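Local atomic coordinates of pseudouridylate synthase RPUSD4, mitochondrial (Homo sapiens, PDB entry 5UBA), a protein that isomerises uridine to pseudouridine in mitochondrial RNAs, including 16S ribosomal RNA, a modification needed to assemble that RNA into a functional mitochondrial ribosome. Residues L36-K41 with L269-K274; L76-R81 with G88-A93; I197-R202 with D216-D221; D210-G215 with A226-S231. All coordinates share one frame; numbering follows the deposited sequence.

Contact 1 of 4, residues L36-K41 with L269-K274; sequences LVVINK and LNLVCK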
loop_
_atom_site.group_PDB
_atom_site.type_symbol
_atom_site.label_atom_id
_atom_site.label_comp_id
_atom_site.label_asym_id
_atom_site.label_seq_id
_atom_site.Cartn_x
_atom_site.Cartn_y
_atom_site.Cartn_z
ATOM N N LEU A 36 8.750 2.159 -20.196
ATOM C CA LEU A 36 7.986 2.452 -18.970
ATOM C C LEU A 36 8.015 3.918 -18.582
ATOM O O LEU A 36 8.990 4.631 -18.828
ATOM C CB LEU A 36 8.545 1.659 -17.787
ATOM C CG LEU A 36 8.767 0.161 -17.947
ATOM C CD1 LEU A 36 9.365 -0.376 -16.650
ATOM C CD2 LEU A 36 7.458 -0.533 -18.236
ATOM N N VAL A 37 6.930 4.336 -17.939
ATOM C CA VAL A 37 6.877 5.586 -17.178
ATOM C C VAL A 37 6.488 5.195 -15.757
ATOM O O VAL A 37 5.415 4.641 -15.545
ATOM C CB VAL A 37 5.837 6.568 -17.738
ATOM C CG1 VAL A 37 5.799 7.838 -16.890
ATOM C CG2 VAL A 37 6.173 6.925 -19.187
ATOM N N VAL A 38 7.352 5.510 -14.795
ATOM C CA VAL A 38 7.090 5.132 -13.401
ATOM C C VAL A 38 6.741 6.399 -12.638
ATOM O O VAL A 38 7.570 7.309 -12.570
ATOM C CB VAL A 38 8.280 4.407 -12.755
ATOM C CG1 VAL A 38 7.886 3.925 -11.360
ATOM C CG2 VAL A 38 8.732 3.262 -13.648
ATOM N N ILE A 39 5.543 6.424 -12.072
ATOM C CA ILE A 39 5.040 7.578 -11.326
ATOM C C ILE A 39 5.029 7.309 -9.820
ATOM O O ILE A 39 5.179 6.176 -9.358
ATOM C CB ILE A 39 3.643 8.020 -11.797
ATOM C CG1 ILE A 39 2.602 6.950 -11.547
ATOM C CG2 ILE A 39 3.677 8.415 -13.266
ATOM C CD1 ILE A 39 1.191 7.405 -11.802
ATOM N N ASN A 40 4.837 8.393 -9.080
ATOM C CA ASN A 40 4.628 8.387 -7.655
ATOM C C ASN A 40 3.157 8.705 -7.423
ATOM O O ASN A 40 2.710 9.876 -7.556
ATOM C CB ASN A 40 5.562 9.408 -7.019
ATOM C CG ASN A 40 5.335 9.568 -5.537
ATOM O OD1 ASN A 40 4.479 8.918 -4.960
ATOM N ND2 ASN A 40 6.119 10.448 -4.915
ATOM N N LYS A 41 2.362 7.677 -7.143
ATOM C CA LYS A 41 0.927 7.869 -7.036
ATOM C C LYS A 41 0.608 8.662 -5.769
ATOM O O LYS A 41 1.047 8.285 -4.693
ATOM C CB LYS A 41 0.137 6.549 -7.020
ATOM C CG LYS A 41 -1.365 6.752 -7.212
ATOM C CD LYS A 41 -2.214 5.514 -7.001
ATOM C CE LYS A 41 -2.457 5.172 -5.567
ATOM N NZ LYS A 41 -3.128 6.220 -4.713
ATOM N N LEU A 269 15.342 -3.821 -12.849
ATOM C CA LEU A 269 14.997 -2.437 -12.628
ATOM C C LEU A 269 14.560 -2.314 -11.162
ATOM O O LEU A 269 13.617 -2.972 -10.761
ATOM C CB LEU A 269 13.871 -2.030 -13.567
ATOM C CG LEU A 269 13.495 -0.553 -13.593
ATOM C CD1 LEU A 269 14.693 0.370 -13.751
ATOM C CD2 LEU A 269 12.490 -0.324 -14.709
ATOM N N ASN A 270 15.263 -1.493 -10.392
ATOM C CA ASN A 270 15.089 -1.375 -8.952
ATOM C C ASN A 270 14.589 0.031 -8.672
ATOM O O ASN A 270 15.356 0.990 -8.668
ATOM C CB ASN A 270 16.429 -1.660 -8.270
ATOM C CG ASN A 270 16.331 -1.686 -6.757
ATOM O OD1 ASN A 270 15.582 -0.918 -6.147
ATOM N ND2 ASN A 270 17.129 -2.569 -6.132
ATOM N N LEU A 271 13.279 0.146 -8.456
ATOM C CA LEU A 271 12.578 1.433 -8.390
ATOM C C LEU A 271 12.270 1.748 -6.948
ATOM O O LEU A 271 11.696 0.902 -6.241
ATOM C CB LEU A 271 11.266 1.340 -9.175
ATOM C CG LEU A 271 11.427 0.999 -10.665
ATOM C CD1 LEU A 271 10.149 0.477 -11.268
ATOM C CD2 LEU A 271 11.891 2.181 -11.503
ATOM N N VAL A 272 12.654 2.931 -6.473
ATOM C CA VAL A 272 12.384 3.327 -5.090
ATOM C C VAL A 272 11.806 4.732 -5.072
ATOM O O VAL A 272 12.292 5.594 -5.815
ATOM C CB VAL A 272 13.652 3.245 -4.219
ATOM C CG1 VAL A 272 13.403 3.796 -2.809
ATOM C CG2 VAL A 272 14.154 1.807 -4.160
ATOM N N CYS A 273 10.800 4.955 -4.212
ATOM C CA CYS A 273 10.068 6.221 -4.094
ATOM C C CYS A 273 10.219 6.806 -2.697
ATOM O O CYS A 273 9.978 6.121 -1.693
ATOM C CB CYS A 273 8.566 6.013 -4.391
ATOM S SG CYS A 273 7.648 7.540 -4.552
ATOM N N LYS A 274 10.560 8.099 -2.639
ATOM C CA LYS A 274 10.552 8.836 -1.380
ATOM C C LYS A 274 9.222 8.716 -0.660
ATOM O O LYS A 274 8.150 8.630 -1.272
ATOM C CB LYS A 274 10.817 10.343 -1.619
ATOM C CG LYS A 274 9.710 11.079 -2.346
ATOM C CD LYS A 274 10.025 12.548 -2.620
ATOM C CE LYS A 274 8.918 13.209 -3.430
ATOM N NZ LYS A 274 7.586 13.157 -2.764
HETATM O O HOH W 1 6.224 10.580 -1.958
#
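Asn40 lays its flat carboxamide against Cys273, whose SG sits directly over one face of the amide, 3.2 Å from Asn40 CG. With CG anti to the backbone N (chi1 175°), Asn40 sends this group toward segment 269-274, and its edge is then gripped through water 1. That water accepts from Asn40 ND2 at 3.0 Å and from Lys274 NZ, and it donates to Lys274 O at 2.8 Å, tying the amide to both ends of one lysine. Further along, the contact is purely apolar. Val38 CG2 meets Leu271 CD1 at 3.9 Å, and Leu36 CD1 meets Leu269 CD2 at 3.7 Å; in both pairs the side chains approach tip to tip. No backbone hydrogen bond joins the segments, which run only 17° apart. Around this first shell, Leu36 also packs on Val91 and Leu259, Val38 and Cys273 on Val89, and His253 donates to Cys273 O. Strand 36-41 is hydrogen-bonded to 89-93, whereas 269-272 pairs with 252-259. Closed at one end by the water-bridged Asn40 and the loop residues Cys273 and Lys274, the arrangement is mainly apolar packing between two beta sheets, a four-stranded antiparallel one and a larger mixed one, in the RluA-family synthase fold.

Contact 2 of 4, residues L76-R81 with G88-A93; sequences LHLCHR and GVMVLA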
loop_
_atom_site.group_PDB
_atom_site.type_symbol
_atom_site.label_atom_id
_atom_site.label_comp_id
_atom_site.label_asym_id
_atom_site.label_seq_id
_atom_site.Cartn_x
_atom_site.Cartn_y
_atom_site.Cartn_z
ATOM N N LEU A 76 -1.046 5.859 -22.202
ATOM C CA LEU A 76 -0.263 4.924 -21.392
ATOM C C LEU A 76 -1.192 3.822 -20.889
ATOM O O LEU A 76 -2.411 3.968 -20.860
ATOM C CB LEU A 76 0.400 5.694 -20.232
ATOM C CG LEU A 76 1.630 6.496 -20.636
ATOM C CD1 LEU A 76 1.895 7.680 -19.706
ATOM C CD2 LEU A 76 2.874 5.615 -20.655
ATOM N N HIS A 77 -0.587 2.679 -20.533
ATOM C CA HIS A 77 -1.272 1.505 -20.039
ATOM C C HIS A 77 -0.887 1.173 -18.608
ATOM O O HIS A 77 0.288 1.208 -18.240
ATOM C CB HIS A 77 -0.890 0.310 -20.910
ATOM C CG HIS A 77 -1.277 0.493 -22.335
ATOM N ND1 HIS A 77 -2.490 0.077 -22.828
ATOM C CD2 HIS A 77 -0.624 1.077 -23.363
ATOM C CE1 HIS A 77 -2.574 0.406 -24.106
ATOM N NE2 HIS A 77 -1.458 1.016 -24.455
ATOM N N LEU A 78 -1.900 0.794 -17.848
ATOM C CA LEU A 78 -1.729 0.252 -16.492
ATOM C C LEU A 78 -1.010 -1.095 -16.557
ATOM O O LEU A 78 -1.266 -1.917 -17.461
ATOM C CB LEU A 78 -3.082 0.014 -15.827
ATOM C CG LEU A 78 -3.975 1.228 -15.559
ATOM C CD1 LEU A 78 -5.346 0.798 -15.066
ATOM C CD2 LEU A 78 -3.299 2.191 -14.588
ATOM N N CYS A 79 -0.098 -1.295 -15.606
ATOM C CA CYS A 79 0.587 -2.594 -15.408
ATOM C C CYS A 79 0.256 -3.324 -14.115
ATOM O O CYS A 79 0.559 -4.503 -13.995
ATOM C CB CYS A 79 2.081 -2.358 -15.445
ATOM S SG CYS A 79 2.695 -1.725 -17.028
ATOM N N HIS A 80 -0.251 -2.610 -13.124
ATOM C CA HIS A 80 -0.601 -3.139 -11.813
ATOM C C HIS A 80 -1.385 -2.064 -11.084
ATOM O O HIS A 80 -1.453 -0.916 -11.533
ATOM C CB HIS A 80 0.645 -3.538 -11.016
ATOM C CG HIS A 80 1.527 -2.393 -10.652
ATOM N ND1 HIS A 80 1.785 -2.058 -9.335
ATOM C CD2 HIS A 80 2.244 -1.531 -11.417
ATOM C CE1 HIS A 80 2.635 -1.046 -9.313
ATOM N NE2 HIS A 80 2.892 -0.678 -10.557
ATOM N N ARG A 81 -1.971 -2.429 -9.963
ATOM C CA ARG A 81 -2.844 -1.492 -9.254
ATOM C C ARG A 81 -2.303 -1.220 -7.859
ATOM O O ARG A 81 -1.595 -2.043 -7.279
ATOM C CB ARG A 81 -4.290 -2.030 -9.225
ATOM C CG ARG A 81 -4.634 -3.047 -8.142
ATOM C CD ARG A 81 -3.790 -4.303 -8.186
ATOM N N GLY A 88 2.946 5.993 -3.808
ATOM C CA GLY A 88 4.253 5.572 -4.229
ATOM C C GLY A 88 4.331 4.881 -5.572
ATOM O O GLY A 88 3.612 5.224 -6.497
ATOM N N VAL A 89 5.238 3.902 -5.669
ATOM C CA VAL A 89 5.716 3.439 -6.982
ATOM C C VAL A 89 4.615 2.790 -7.807
ATOM O O VAL A 89 3.965 1.833 -7.387
ATOM C CB VAL A 89 6.873 2.409 -6.847
ATOM C CG1 VAL A 89 7.341 1.978 -8.242
ATOM C CG2 VAL A 89 8.059 2.976 -6.100
ATOM N N MET A 90 4.413 3.319 -9.009
ATOM C CA MET A 90 3.409 2.778 -9.926
ATOM C C MET A 90 3.953 2.821 -11.359
ATOM O O MET A 90 4.295 3.889 -11.878
ATOM C CB MET A 90 2.078 3.522 -9.799
ATOM C CG MET A 90 0.977 2.937 -10.658
ATOM S SD MET A 90 -0.551 3.834 -10.373
ATOM C CE MET A 90 -1.590 3.026 -11.584
ATOM N N VAL A 91 4.006 1.643 -11.983
ATOM C CA VAL A 91 4.577 1.446 -13.307
ATOM C C VAL A 91 3.477 1.502 -14.384
ATOM O O VAL A 91 2.456 0.833 -14.288
ATOM C CB VAL A 91 5.278 0.067 -13.401
ATOM C CG1 VAL A 91 5.838 -0.161 -14.788
ATOM C CG2 VAL A 91 6.372 -0.064 -12.358
ATOM N N LEU A 92 3.728 2.341 -15.379
ATOM C CA LEU A 92 2.897 2.455 -16.570
ATOM C C LEU A 92 3.752 2.080 -17.771
ATOM O O LEU A 92 4.963 2.215 -17.743
ATOM C CB LEU A 92 2.432 3.907 -16.745
ATOM C CG LEU A 92 1.734 4.549 -15.555
ATOM C CD1 LEU A 92 1.424 6.028 -15.814
ATOM C CD2 LEU A 92 0.470 3.809 -15.227
ATOM N N ALA A 93 3.105 1.598 -18.842
ATOM C CA ALA A 93 3.805 1.232 -20.069
ATOM C C ALA A 93 3.233 1.924 -21.297
ATOM O O ALA A 93 2.019 2.054 -21.419
ATOM C CB ALA A 93 3.732 -0.258 -20.293
HETATM O O HOH W 2 -0.050 0.538 -13.380
#
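His80 turns the edge of its imidazole to strand 89-93, and NE2 accepts the backbone N-H of Val91 at 2.9 Å in a practically straight bond (179°), the donor close to the ring plane. The first torsion (chi1 65°) sets CG between the backbone N and the carbonyl carbon, bringing the NE2 edge up to the strand backbone, and a stack with Phe106 fixes the ring's rotation. Water 2 accepts from Cys79 N and donates to His80 O and Val91 O, filling in where regular pairing has stopped. That pairing is antiparallel: His77 and Ala93 form a hydrogen-bonded pair, His77 N to Ala93 O 2.8 Å and Ala93 N to His77 O 2.9 Å, which adds 77-78 as an outer strand of the four-stranded sheet before the chain enters the His-Arg-Leu-Asp sequence of RluA synthases, ending at Asp83, the probable catalytic residue. Leu78 and Leu92, a non-hydrogen-bonded pair, lie side by side and point the same way. The CD2 branch of Leu78 reaches across to the end of the extended Met90 chain, 3.6 Å from its CE. On the other face Cys79 SG rests 3.7 Å from Ala93 CB, and Cys79 packs on Val102 of helix 96-107.

Contact 3 of 4, residues I197-R202 with D216-D221; sequences IKHQLR and DHKYSD. With CA (calcium ion), chain E.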
loop_
_atom_site.group_PDB
_atom_site.type_symbol
_atom_site.label_atom_id
_atom_site.label_comp_id
_atom_site.label_asym_id
_atom_site.label_seq_id
_atom_site.Cartn_x
_atom_site.Cartn_y
_atom_site.Cartn_z
ATOM N N ILE A 197 -3.440 -10.197 -2.617
ATOM C CA ILE A 197 -4.858 -10.248 -2.235
ATOM C C ILE A 197 -5.270 -8.866 -1.743
ATOM O O ILE A 197 -4.494 -8.176 -1.078
ATOM C CB ILE A 197 -5.095 -11.313 -1.141
ATOM C CG1 ILE A 197 -4.748 -12.726 -1.675
ATOM C CG2 ILE A 197 -6.514 -11.276 -0.597
ATOM C CD1 ILE A 197 -5.440 -13.102 -2.964
ATOM N N LYS A 198 -6.502 -8.475 -2.070
ATOM C CA LYS A 198 -7.055 -7.179 -1.680
ATOM C C LYS A 198 -6.925 -6.917 -0.177
ATOM O O LYS A 198 -7.331 -7.748 0.658
ATOM C CB LYS A 198 -8.532 -7.152 -2.089
ATOM C CG LYS A 198 -9.310 -5.902 -1.688
ATOM C CD LYS A 198 -8.781 -4.667 -2.371
ATOM C CE LYS A 198 -9.822 -3.559 -2.354
ATOM N NZ LYS A 198 -9.333 -2.443 -3.195
ATOM N N HIS A 199 -6.316 -5.781 0.160
ATOM C CA HIS A 199 -6.117 -5.343 1.544
ATOM C C HIS A 199 -5.283 -6.287 2.405
ATOM O O HIS A 199 -5.309 -6.193 3.622
ATOM C CB HIS A 199 -7.444 -5.022 2.235
ATOM C CG HIS A 199 -8.121 -3.819 1.685
ATOM N ND1 HIS A 199 -9.383 -3.443 2.080
ATOM C CD2 HIS A 199 -7.721 -2.911 0.767
ATOM C CE1 HIS A 199 -9.722 -2.339 1.438
ATOM N NE2 HIS A 199 -8.734 -1.997 0.634
ATOM N N GLN A 200 -4.481 -7.155 1.786
ATOM C CA GLN A 200 -3.798 -8.160 2.586
ATOM C C GLN A 200 -2.849 -7.565 3.610
ATOM O O GLN A 200 -2.773 -8.070 4.700
ATOM C CB GLN A 200 -3.115 -9.238 1.741
ATOM C CG GLN A 200 -1.798 -8.931 1.092
ATOM C CD GLN A 200 -1.159 -10.216 0.583
ATOM O OE1 GLN A 200 -1.658 -10.782 -0.383
ATOM N NE2 GLN A 200 -0.079 -10.686 1.222
ATOM N N LEU A 201 -2.119 -6.511 3.275
ATOM C CA LEU A 201 -1.186 -5.912 4.254
ATOM C C LEU A 201 -1.913 -5.362 5.468
ATOM O O LEU A 201 -1.475 -5.555 6.621
ATOM C CB LEU A 201 -0.309 -4.813 3.633
ATOM C CG LEU A 201 0.556 -5.251 2.451
ATOM C CD1 LEU A 201 1.375 -4.085 1.945
ATOM C CD2 LEU A 201 1.433 -6.433 2.810
ATOM N N ARG A 202 -3.003 -4.656 5.205
ATOM C CA ARG A 202 -3.802 -4.075 6.273
ATOM C C ARG A 202 -4.435 -5.120 7.157
ATOM O O ARG A 202 -4.428 -4.984 8.381
ATOM C CB ARG A 202 -4.849 -3.129 5.686
ATOM C CG ARG A 202 -4.232 -1.917 5.027
ATOM C CD ARG A 202 -5.222 -1.221 4.128
ATOM N NE ARG A 202 -6.259 -0.560 4.895
ATOM C CZ ARG A 202 -7.270 0.114 4.358
ATOM N NH1 ARG A 202 -7.370 0.218 3.037
ATOM N NH2 ARG A 202 -8.180 0.690 5.140
ATOM N N ASP A 216 -5.626 3.542 9.849
ATOM C CA ASP A 216 -6.505 2.516 9.318
ATOM C C ASP A 216 -7.785 2.409 10.151
ATOM O O ASP A 216 -7.946 1.495 10.943
ATOM C CB ASP A 216 -5.809 1.155 9.210
ATOM C CG ASP A 216 -6.531 0.233 8.267
ATOM O OD1 ASP A 216 -7.728 0.475 7.965
ATOM O OD2 ASP A 216 -5.885 -0.707 7.750
ATOM N N HIS A 217 -8.678 3.345 9.913
ATOM C CA HIS A 217 -9.930 3.365 10.669
ATOM C C HIS A 217 -10.744 2.114 10.404
ATOM O O HIS A 217 -11.291 1.492 11.367
ATOM C CB HIS A 217 -10.675 4.654 10.364
ATOM C CG HIS A 217 -9.796 5.839 10.529
ATOM N ND1 HIS A 217 -9.217 6.150 11.734
ATOM C CD2 HIS A 217 -9.264 6.690 9.623
ATOM C CE1 HIS A 217 -8.431 7.199 11.582
ATOM N NE2 HIS A 217 -8.419 7.530 10.300
ATOM N N LYS A 218 -10.782 1.670 9.146
ATOM C CA LYS A 218 -11.575 0.512 8.740
ATOM C C LYS A 218 -11.185 -0.754 9.481
ATOM O O LYS A 218 -12.047 -1.502 9.962
ATOM C CB LYS A 218 -11.454 0.305 7.229
ATOM C CG LYS A 218 -12.187 -0.924 6.694
ATOM C CD LYS A 218 -12.079 -1.066 5.194
ATOM C CE LYS A 218 -12.932 -0.056 4.444
ATOM N NZ LYS A 218 -12.654 -0.178 2.985
ATOM N N TYR A 219 -9.892 -1.011 9.586
ATOM C CA TYR A 219 -9.434 -2.266 10.157
ATOM C C TYR A 219 -8.991 -2.217 11.617
ATOM O O TYR A 219 -8.439 -3.210 12.108
ATOM C CB TYR A 219 -8.370 -2.861 9.226
ATOM C CG TYR A 219 -8.942 -3.303 7.888
ATOM C CD1 TYR A 219 -9.908 -4.314 7.812
ATOM C CD2 TYR A 219 -8.543 -2.722 6.691
ATOM C CE1 TYR A 219 -10.423 -4.731 6.592
ATOM C CE2 TYR A 219 -9.050 -3.126 5.476
ATOM C CZ TYR A 219 -9.981 -4.138 5.413
ATOM O OH TYR A 219 -10.498 -4.531 4.197
ATOM N N SER A 220 -9.284 -1.123 12.327
ATOM C CA SER A 220 -8.913 -0.965 13.737
ATOM C C SER A 220 -10.088 -1.148 14.715
ATOM O O SER A 220 -11.239 -0.730 14.444
ATOM C CB SER A 220 -8.271 0.400 13.965
ATOM O OG SER A 220 -7.037 0.537 13.276
ATOM N N ASP A 221 -9.766 -1.769 15.854
ATOM C CA ASP A 221 -10.664 -1.873 17.009
ATOM C C ASP A 221 -11.948 -2.644 16.744
ATOM O O ASP A 221 -12.946 -2.448 17.455
ATOM C CB ASP A 221 -10.938 -0.464 17.578
ATOM C CG ASP A 221 -9.679 0.370 17.679
ATOM O OD1 ASP A 221 -8.738 -0.061 18.379
ATOM O OD2 ASP A 221 -9.596 1.440 17.029
HETATM CA CA CA E . -12.243 1.359 13.446
HETATM O O HOH W 3 -3.994 -2.081 9.218
HETATM O O HOH W 4 -11.969 2.061 15.647
#
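Asp216 OD1 is gripped from opposite faces of its carboxylate, by Arg202 NH2 at 2.9 Å and by the backbone N of Tyr219 at 3.1 Å, the latter an Asx motif that closes the turn on itself. Arg202 holds the acid side-on. Its NE reaches Asp216 OD2, also at 2.9 Å, and both bonds run in the guanidinium plane but meet the carboxylate from above, the two planes being 51° apart. Water 3 donates to OD2 as well as to Arg202 O. With an alanine in place of Asp216, the buried Arg202 charge is likely to be left without its mate and the guanidinium free to turn away from the Tyr219 ring. CE2 of that ring lies 3.7 Å above one guanidinium face, and Arg202 NE in turn sits near the ring plane at the edge of Tyr219. At the far end Tyr219 OH and His199 ND1 share a short 2.6 Å hydrogen bond, with OH in the imidazole plane. The histidine ring is sandwiched between Arg202 NH1 on one face and Lys198 CE on the other. At the end away from His199, the type I turn from His217 to Ser220 presents His217 O and Ser220 O to calcium. Lys198 NZ makes a salt bridge to Asp83, and the network thus borders the probable active site of an RluA-type pseudouridine synthase, where this lysine accompanies the probable catalytic aspartate.

Contact 4 of 4, residues D210-G215 with A226-S231; sequences DCPILG and APQKLS. With CA (calcium ion), chain E.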
loop_
_atom_site.group_PDB
_atom_site.type_symbol
_atom_site.label_atom_id
_atom_site.label_comp_id
_atom_site.label_asym_id
_atom_site.label_seq_id
_atom_site.Cartn_x
_atom_site.Cartn_y
_atom_site.Cartn_z
ATOM N N ASP A 210 -2.185 -7.702 15.467
ATOM C CA ASP A 210 -2.717 -6.647 16.343
ATOM C C ASP A 210 -1.891 -5.360 16.279
ATOM O O ASP A 210 -1.682 -4.678 17.277
ATOM C CB ASP A 210 -2.825 -7.154 17.796
ATOM C CG ASP A 210 -3.631 -6.228 18.681
ATOM O OD1 ASP A 210 -4.565 -5.558 18.181
ATOM O OD2 ASP A 210 -3.304 -6.143 19.890
ATOM N N CYS A 211 -1.415 -5.033 15.069
ATOM C CA CYS A 211 -0.631 -3.837 14.835
ATOM C C CYS A 211 -1.200 -3.110 13.627
ATOM O O CYS A 211 -0.563 -3.070 12.574
ATOM C CB CYS A 211 0.845 -4.155 14.614
ATOM S SG CYS A 211 1.689 -4.879 16.054
ATOM N N PRO A 212 -2.393 -2.515 13.780
ATOM C CA PRO A 212 -2.969 -1.861 12.599
ATOM C C PRO A 212 -2.132 -0.690 12.125
ATOM O O PRO A 212 -1.443 -0.018 12.894
ATOM C CB PRO A 212 -4.340 -1.385 13.065
ATOM C CG PRO A 212 -4.212 -1.279 14.544
ATOM C CD PRO A 212 -3.206 -2.306 14.986
ATOM N N ILE A 213 -2.198 -0.438 10.829
ATOM C CA ILE A 213 -1.508 0.719 10.283
ATOM C C ILE A 213 -2.116 2.004 10.840
ATOM O O ILE A 213 -3.344 2.089 11.011
ATOM C CB ILE A 213 -1.591 0.678 8.742
ATOM C CG1 ILE A 213 -0.886 -0.583 8.213
ATOM C CG2 ILE A 213 -1.004 1.926 8.113
ATOM C CD1 ILE A 213 -0.947 -0.724 6.723
ATOM N N LEU A 214 -1.261 2.995 11.095
ATOM C CA LEU A 214 -1.684 4.310 11.542
ATOM C C LEU A 214 -2.648 4.897 10.506
ATOM O O LEU A 214 -2.323 4.932 9.312
ATOM C CB LEU A 214 -0.495 5.244 11.708
ATOM C CG LEU A 214 -0.794 6.675 12.166
ATOM C CD1 LEU A 214 -1.428 6.719 13.548
ATOM C CD2 LEU A 214 0.492 7.476 12.160
ATOM N N GLY A 215 -3.829 5.307 10.954
ATOM C CA GLY A 215 -4.832 5.835 10.053
ATOM C C GLY A 215 -5.778 4.821 9.487
ATOM O O GLY A 215 -6.638 5.184 8.725
ATOM N N ALA A 226 -15.842 3.152 13.094
ATOM C CA ALA A 226 -15.265 3.990 14.125
ATOM C C ALA A 226 -13.834 4.410 13.802
ATOM O O ALA A 226 -13.051 3.614 13.235
ATOM C CB ALA A 226 -15.326 3.268 15.450
ATOM N N PRO A 227 -13.455 5.636 14.182
ATOM C CA PRO A 227 -12.064 6.057 14.022
ATOM C C PRO A 227 -11.104 5.225 14.850
ATOM O O PRO A 227 -11.469 4.705 15.929
ATOM C CB PRO A 227 -12.064 7.513 14.510
ATOM C CG PRO A 227 -13.477 7.928 14.538
ATOM C CD PRO A 227 -14.282 6.691 14.798
ATOM N N GLN A 228 -9.896 5.031 14.343
ATOM C CA GLN A 228 -8.869 4.304 15.073
ATOM C C GLN A 228 -8.625 4.914 16.456
ATOM O O GLN A 228 -8.454 6.121 16.581
ATOM C CB GLN A 228 -7.587 4.317 14.248
ATOM C CG GLN A 228 -6.413 3.644 14.871
ATOM C CD GLN A 228 -5.241 3.608 13.921
ATOM O OE1 GLN A 228 -4.687 4.656 13.559
ATOM N NE2 GLN A 228 -4.871 2.420 13.508
ATOM N N LYS A 229 -8.607 4.069 17.479
ATOM C CA LYS A 229 -8.323 4.496 18.857
ATOM C C LYS A 229 -6.822 4.577 19.075
ATOM O O LYS A 229 -6.101 3.603 18.827
ATOM C CB LYS A 229 -8.974 3.526 19.855
ATOM C CG LYS A 229 -10.478 3.380 19.688
ATOM N N LEU A 230 -6.350 5.753 19.479
ATOM C CA LEU A 230 -4.944 6.011 19.743
ATOM C C LEU A 230 -4.783 6.401 21.208
ATOM O O LEU A 230 -5.698 6.984 21.815
ATOM C CB LEU A 230 -4.446 7.137 18.844
ATOM C CG LEU A 230 -4.455 6.788 17.346
ATOM C CD1 LEU A 230 -4.020 8.027 16.570
ATOM C CD2 LEU A 230 -3.551 5.609 17.018
ATOM N N SER A 231 -3.626 6.060 21.763
ATOM C CA SER A 231 -3.326 6.325 23.161
ATOM C C SER A 231 -3.131 7.808 23.388
ATOM O O SER A 231 -2.869 8.569 22.451
ATOM C CB SER A 231 -2.074 5.557 23.603
ATOM O OG SER A 231 -0.872 6.174 23.161
HETATM CA CA CA E . -12.243 1.359 13.446
HETATM O O HOH W 4 -11.969 2.061 15.647
#
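Two successive anti torsions (chi1 178° and chi2 175°) stretch Gln228 straight toward residues 213-215, where its amide meets the backbone at both ends. NE2 donates to Ile213 O at 2.9 Å, coming in well above that carbonyl plane, and OE1 accepts from Gly215 N at 2.8 Å. One buried side chain thus satisfies a carbonyl and an N-H two residues apart, while NE2 also bonds Ser220 OG. Pro212 CB flanks the amide, 3.9 Å from Gln228 NE2. A leucine in place of Gln228 would probably leave Ile213 O and Gly215 N without partners in a buried setting and set this bend of the chain free to shift. Gly215 takes a positive phi here, a conformation in which a beta carbon would collide with the carbonyl oxygen of Leu214. Next to the amide, Leu214 CD1 approaches Leu230 CD1 at 4.2 Å, the two side chains crossing at about a right angle, and Leu230 also packs on Val120. Just before Gln228 in the chain, Ala226 O binds calcium at 2.4 Å, and calcium-bound water 4 donates to Pro227 O at 2.7 Å. With His217, Ser220 and Asn223 supplying the other carbonyls, this is a loop-borne calcium site between helices 200-209 and 232-238.

Contacts 1 and 2 share the four-stranded antiparallel sheet, in which 36-41 and 89-93 are neighbours, and their centres are about 9 Å apart. Contacts 3 and 4 lie on the opposite side of the chain's centre, their own centres about 10 Å apart, and are joined through the calcium ion, water 4 and the bonds of Asp221 and Gln228 across them; their segments alternate along the chain. Contact 1 closes a long loop that contains the other three, while contact 2 closes before contact 3 opens. The centres of contacts 2 and 3 are about 23 Å apart; Asp83, the probable catalytic residue, follows 76-81 in the chain and meets Lys198 and His199, so these two contacts flank the probable active site.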